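PDB 4OOB: 3-hydroxyacyl-thioester dehydratase X, which catalyses the reversible hydration of trans-2-enoyl-CoA to (3R)-3-hydroxyacyl-CoA, preferring medium-length acyl chains of 8 to 12 carbons. Local coordinates for residues 25-30 with 40-45; 47-52 with 168-173. One frame throughout, in Å; residues are numbered along the deposited sequence.

Contact 1 (25-30 with 40-45)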
loop_
_atom_site.group_PDB
_atom_site.type_symbol
_atom_site.label_atom_id
_atom_site.label_comp_id
_atom_site.label_asym_id
_atom_site.label_seq_id
_atom_site.Cartn_x
_atom_site.Cartn_y
_atom_site.Cartn_z
ATOM N N ALA A 25 4.964 -15.867 4.243
ATOM C CA ALA A 25 5.895 -16.448 3.253
ATOM C C ALA A 25 5.391 -16.189 1.862
ATOM O O ALA A 25 6.142 -15.833 0.988
ATOM C CB ALA A 25 6.067 -17.960 3.463
ATOM N N ALA A 26 4.095 -16.377 1.674
ATOM C CA ALA A 26 3.509 -16.254 0.349
ATOM C C ALA A 26 3.579 -14.814 -0.096
ATOM O O ALA A 26 3.810 -14.572 -1.267
ATOM C CB ALA A 26 2.065 -16.752 0.336
ATOM N N TYR A 27 3.353 -13.892 0.851
ATOM C CA TYR A 27 3.425 -12.429 0.645
ATOM C C TYR A 27 4.838 -11.995 0.337
ATOM O O TYR A 27 5.081 -11.244 -0.610
ATOM C CB TYR A 27 2.902 -11.664 1.903
ATOM C CG TYR A 27 3.052 -10.122 1.902
ATOM C CD1 TYR A 27 4.259 -9.490 2.272
ATOM C CD2 TYR A 27 1.978 -9.292 1.570
ATOM C CE1 TYR A 27 4.375 -8.095 2.306
ATOM C CE2 TYR A 27 2.083 -7.912 1.604
ATOM C CZ TYR A 27 3.284 -7.306 1.956
ATOM O OH TYR A 27 3.365 -5.920 1.982
ATOM N N ALA A 28 5.780 -12.412 1.172
ATOM C CA ALA A 28 7.165 -12.137 0.882
ATOM C C ALA A 28 7.502 -12.656 -0.528
ATOM O O ALA A 28 8.101 -11.922 -1.313
ATOM C CB ALA A 28 8.055 -12.757 1.940
ATOM N N ALA A 29 7.063 -13.864 -0.907
ATOM C CA ALA A 29 7.419 -14.387 -2.246
ATOM C C ALA A 29 6.850 -13.536 -3.378
ATOM O O ALA A 29 7.552 -13.177 -4.350
ATOM C CB ALA A 29 6.950 -15.833 -2.412
ATOM N N VAL A 30 5.562 -13.221 -3.276
ATOM C CA VAL A 30 4.928 -12.443 -4.356
ATOM C C VAL A 30 5.488 -11.005 -4.467
ATOM O O VAL A 30 5.604 -10.485 -5.580
ATOM C CB VAL A 30 3.386 -12.444 -4.259
ATOM C CG1 VAL A 30 2.925 -11.613 -3.090
ATOM C CG2 VAL A 30 2.771 -11.865 -5.515
ATOM N N PRO A 40 7.733 -8.440 7.003
ATOM C CA PRO A 40 8.103 -7.253 6.251
ATOM C C PRO A 40 7.360 -5.994 6.696
ATOM O O PRO A 40 6.209 -6.039 7.057
ATOM C CB PRO A 40 7.679 -7.601 4.824
ATOM C CG PRO A 40 7.595 -9.105 4.787
ATOM C CD PRO A 40 7.111 -9.469 6.157
ATOM N N LEU A 41 8.042 -4.864 6.614
ATOM C CA LEU A 41 7.523 -3.583 7.107
ATOM C C LEU A 41 6.107 -3.287 6.652
ATOM O O LEU A 41 5.320 -2.814 7.432
ATOM C CB LEU A 41 8.482 -2.460 6.670
ATOM C CG LEU A 41 8.069 -1.029 6.952
ATOM C CD1 LEU A 41 7.973 -0.723 8.441
ATOM C CD2 LEU A 41 9.028 -0.058 6.252
ATOM N N THR A 42 5.795 -3.565 5.381
ATOM C CA THR A 42 4.454 -3.295 4.796
ATOM C C THR A 42 3.382 -4.407 5.021
ATOM O O THR A 42 2.227 -4.233 4.659
ATOM C CB THR A 42 4.585 -3.058 3.255
ATOM O OG1 THR A 42 5.284 -4.161 2.637
ATOM C CG2 THR A 42 5.326 -1.771 2.993
ATOM N N TYR A 43 3.778 -5.550 5.605
ATOM C CA TYR A 43 2.903 -6.709 5.637
ATOM C C TYR A 43 1.628 -6.484 6.482
ATOM O O TYR A 43 0.574 -7.018 6.153
ATOM C CB TYR A 43 3.655 -7.982 6.089
ATOM C CG TYR A 43 2.689 -9.106 6.377
ATOM C CD1 TYR A 43 2.154 -9.826 5.342
ATOM C CD2 TYR A 43 2.269 -9.401 7.671
ATOM C CE1 TYR A 43 1.231 -10.809 5.568
ATOM C CE2 TYR A 43 1.352 -10.399 7.905
ATOM C CZ TYR A 43 0.821 -11.079 6.834
ATOM O OH TYR A 43 -0.113 -12.090 6.967
ATOM N N PRO A 44 1.735 -5.700 7.577
ATOM C CA PRO A 44 0.551 -5.513 8.400
ATOM C C PRO A 44 -0.534 -4.727 7.689
ATOM O O PRO A 44 -1.675 -4.740 8.149
ATOM C CB PRO A 44 1.075 -4.763 9.639
ATOM C CG PRO A 44 2.494 -5.161 9.706
ATOM C CD PRO A 44 2.962 -5.278 8.287
ATOM N N PHE A 45 -0.212 -4.107 6.556
ATOM C CA PHE A 45 -1.269 -3.612 5.705
ATOM C C PHE A 45 -2.165 -4.768 5.270
ATOM O O PHE A 45 -3.395 -4.686 5.388
ATOM C CB PHE A 45 -0.758 -2.833 4.468
ATOM C CG PHE A 45 -1.871 -2.315 3.593
ATOM C CD1 PHE A 45 -2.344 -1.003 3.719
ATOM C CD2 PHE A 45 -2.448 -3.114 2.641
ATOM C CE1 PHE A 45 -3.375 -0.523 2.916
ATOM C CE2 PHE A 45 -3.508 -2.651 1.847
ATOM C CZ PHE A 45 -3.946 -1.344 1.958
#

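Contact 2 (47-52 with 168-173)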
loop_
_atom_site.group_PDB
_atom_site.type_symbol
_atom_site.label_atom_id
_atom_site.label_comp_id
_atom_site.label_asym_id
_atom_site.label_seq_id
_atom_site.Cartn_x
_atom_site.Cartn_y
_atom_site.Cartn_z
ATOM N N LEU A 47 -2.441 -7.788 6.548
ATOM C CA LEU A 47 -3.003 -8.478 7.689
ATOM C C LEU A 47 -4.266 -7.793 8.250
ATOM O O LEU A 47 -5.216 -8.466 8.685
ATOM C CB LEU A 47 -1.935 -8.533 8.778
ATOM C CG LEU A 47 -2.249 -9.227 10.114
ATOM C CD1 LEU A 47 -2.359 -10.738 9.953
ATOM C CD2 LEU A 47 -1.165 -8.852 11.114
ATOM N N THR A 48 -4.224 -6.460 8.314
ATOM C CA THR A 48 -5.285 -5.660 8.934
ATOM C C THR A 48 -6.374 -5.269 7.968
ATOM O O THR A 48 -7.438 -4.862 8.395
ATOM C CB THR A 48 -4.730 -4.382 9.638
ATOM O OG1 THR A 48 -4.112 -3.510 8.700
ATOM C CG2 THR A 48 -3.704 -4.720 10.748
ATOM N N PHE A 49 -6.157 -5.421 6.665
ATOM C CA PHE A 49 -7.048 -4.773 5.694
ATOM C C PHE A 49 -8.489 -5.254 5.718
ATOM O O PHE A 49 -9.447 -4.486 5.563
ATOM C CB PHE A 49 -6.534 -4.933 4.276
ATOM C CG PHE A 49 -7.162 -3.958 3.302
ATOM C CD1 PHE A 49 -7.073 -2.599 3.520
ATOM C CD2 PHE A 49 -7.866 -4.400 2.211
ATOM C CE1 PHE A 49 -7.646 -1.690 2.630
ATOM C CE2 PHE A 49 -8.450 -3.517 1.335
ATOM C CZ PHE A 49 -8.339 -2.164 1.532
ATOM N N PRO A 50 -8.659 -6.546 5.896
ATOM C CA PRO A 50 -10.035 -6.962 6.040
ATOM C C PRO A 50 -10.718 -6.364 7.297
ATOM O O PRO A 50 -11.913 -6.088 7.218
ATOM C CB PRO A 50 -9.919 -8.492 6.088
ATOM C CG PRO A 50 -8.616 -8.779 5.323
ATOM C CD PRO A 50 -7.739 -7.696 5.908
ATOM N N SER A 51 -9.990 -6.114 8.392
ATOM C CA SER A 51 -10.553 -5.381 9.548
ATOM C C SER A 51 -10.820 -3.903 9.228
ATOM O O SER A 51 -11.812 -3.322 9.671
ATOM C CB SER A 51 -9.640 -5.475 10.776
ATOM O OG SER A 51 -9.312 -6.840 11.039
ATOM N N VAL A 52 -9.943 -3.326 8.423
ATOM C CA VAL A 52 -10.139 -1.970 7.909
ATOM C C VAL A 52 -11.451 -1.775 7.107
ATOM O O VAL A 52 -12.245 -0.884 7.408
ATOM C CB VAL A 52 -8.940 -1.552 7.052
ATOM C CG1 VAL A 52 -9.281 -0.346 6.192
ATOM C CG2 VAL A 52 -7.741 -1.264 7.940
ATOM N N GLY A 168 -2.676 -10.405 -0.244
ATOM C CA GLY A 168 -2.609 -9.102 0.419
ATOM C C GLY A 168 -3.906 -8.402 0.925
ATOM O O GLY A 168 -3.987 -7.107 1.147
ATOM N N GLY A 169 -4.925 -9.223 1.123
ATOM C CA GLY A 169 -6.181 -8.732 1.729
ATOM C C GLY A 169 -7.074 -7.753 0.947
ATOM O O GLY A 169 -7.942 -7.086 1.574
ATOM N N ASP A 170 -6.870 -7.644 -0.383
ATOM C CA ASP A 170 -7.621 -6.674 -1.215
ATOM C C ASP A 170 -7.841 -7.293 -2.587
ATOM O O ASP A 170 -6.909 -7.349 -3.372
ATOM C CB ASP A 170 -6.861 -5.348 -1.321
ATOM C CG ASP A 170 -7.550 -4.315 -2.241
ATOM O OD1 ASP A 170 -8.637 -4.653 -2.777
ATOM O OD2 ASP A 170 -7.009 -3.180 -2.442
ATOM N N HIS A 171 -9.064 -7.788 -2.836
ATOM C CA HIS A 171 -9.486 -8.331 -4.139
ATOM C C HIS A 171 -10.275 -7.318 -5.036
ATOM O O HIS A 171 -10.969 -7.741 -5.926
ATOM C CB HIS A 171 -10.377 -9.592 -3.958
ATOM C CG HIS A 171 -9.659 -10.802 -3.429
ATOM N ND1 HIS A 171 -9.480 -11.047 -2.076
ATOM C CD2 HIS A 171 -9.104 -11.853 -4.072
ATOM C CE1 HIS A 171 -8.822 -12.175 -1.917
ATOM N NE2 HIS A 171 -8.605 -12.691 -3.113
ATOM N N ASN A 172 -10.172 -6.019 -4.789
ATOM C CA ASN A 172 -10.819 -4.996 -5.634
ATOM C C ASN A 172 -10.513 -5.351 -7.082
ATOM O O ASN A 172 -9.334 -5.359 -7.505
ATOM C CB ASN A 172 -10.315 -3.608 -5.213
ATOM C CG ASN A 172 -10.714 -2.485 -6.143
ATOM O OD1 ASN A 172 -11.505 -2.646 -7.001
ATOM N ND2 ASN A 172 -10.114 -1.321 -5.948
ATOM N N PRO A 173 -11.572 -5.729 -7.840
ATOM C CA PRO A 173 -11.427 -6.286 -9.199
ATOM C C PRO A 173 -10.918 -5.347 -10.291
ATOM O O PRO A 173 -10.818 -5.787 -11.473
ATOM C CB PRO A 173 -12.835 -6.755 -9.539
ATOM C CG PRO A 173 -13.750 -5.950 -8.701
ATOM C CD PRO A 173 -12.989 -5.504 -7.491
#

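Contact 1 (25-30 with 40-45)
Y27 makes a buried aromatic contact with Y43, with P40 and T42 touching the same Y27 side chain. The contact lies among the helices of the hotdog fold and joins helix 21-31 to the turn that leads into helix 43-57. The bond from CA to CB of Y27 is directed at the second segment, and CG lies anti to the backbone N (chi1 174°). The pair with Y43 is T-shaped. The edge of the Y43 ring is set on one face of Y27, with centroids 5.1 Å apart and planes at 82°. Y43 CD1 does the touching, 3.6 Å from Y27 CG, so it stands toward the rim of the Y27 ring near CB. Y43 CB adds a CH-pi contact over the same ring, 4.2 Å from the centroid. Y27 OH is hydrogen-bonded to T42 OG1 at 2.7 Å, and either group could be the donor. T42 OG1 lies near the plane of the Y27 ring, at its edge. It gets there because chi1 of T42 is 54°, which sets OG1 between the backbone N and the carbonyl carbon. P40 CB approaches Y27 CE1 obliquely at 4.2 Å. A type I beta turn from P40 to Y43 brings the three partners together, with Y43 N bonded to P40 O at 2.9 Å. The ring is thus held over a face by Y43 and at its hydroxyl by T42, which together probably limit its tilt. Y43 OH is hydrogen-bonded to N23 OD1 and ties the two helices a second time. Around the pair, Y27 also rests on Y164 and V167 of helix 158-167 and on A198 of helix 193-199, while P44 and F45 pack on strand 116-128.

Contact 2 (47-52 with 168-173)
F49 and G169 bring their backbones close, with CA atoms 5.7 Å apart, where helix 43-57 meets the loop that follows helix 158-167. G169 has a positive phi. A CB here would be directed at the helix and come tightly against F49 CB and P50 CD, so the missing side chain lets the backbone approach. The bond from CA to CB of F49 is directed at the loop, and CG lies anti to the backbone N (chi1 -163°). G169 O comes in at the edge of the F49 ring, near its plane, but the modelled approach to CD2 is too short to be trusted. P50 CG lies 4.2 Å from the same carbonyl oxygen. Beyond G169, the CB of D170 packs on F49 CE2 at 3.6 Å, obliquely to the ring. The D170 carboxylate is inclined to the F49 ring, planes 33° apart. Residues 169-173 read G-D-H-N-P and match the G-D-x-N-P core of the hydratase 2 motif of MaoC-like proteins. In relatives this loop lines the active site, and the same role is likely here. D170 OD1 accepts from N172 N at 2.9 Å, with an N-H...O angle of 163°, and this forms an Asx turn. A64 N also donates to OD1. Two backbone amides thus grip this oxygen, which probably limits the carboxylate's rotation while CB stays on F49. The helix is kinked at P50 and S51. P50 has no N-H to give, and S51 N makes only a weak bond to T48 O. V52 N restores the helical pattern to T48 O at 2.9 Å. By T48 and V52 the helix packs on strands 86-99 and 102-113 of the hotdog sheet, and F49 also meets the ring of F45.

Overall arrangement
Both contacts use helix 43-57, and they follow one another along it, with centres 13 Å apart. Contact 1 lies at the start of the helix and ties it to its sequence neighbour, helix 21-31. Contact 2 lies further on and reaches across 115 residues to a loop of the MaoC-like region. Contact 1 is wholly buried, while contact 2 is partly buried. Their chemistry differs too. Contact 1 combines ring stacking with a hydroxyl pair, whereas contact 2 is mostly a ring against backbone, its polar bonds staying within the loop or going elsewhere. Segment 40-45 ends just before 47-52 begins.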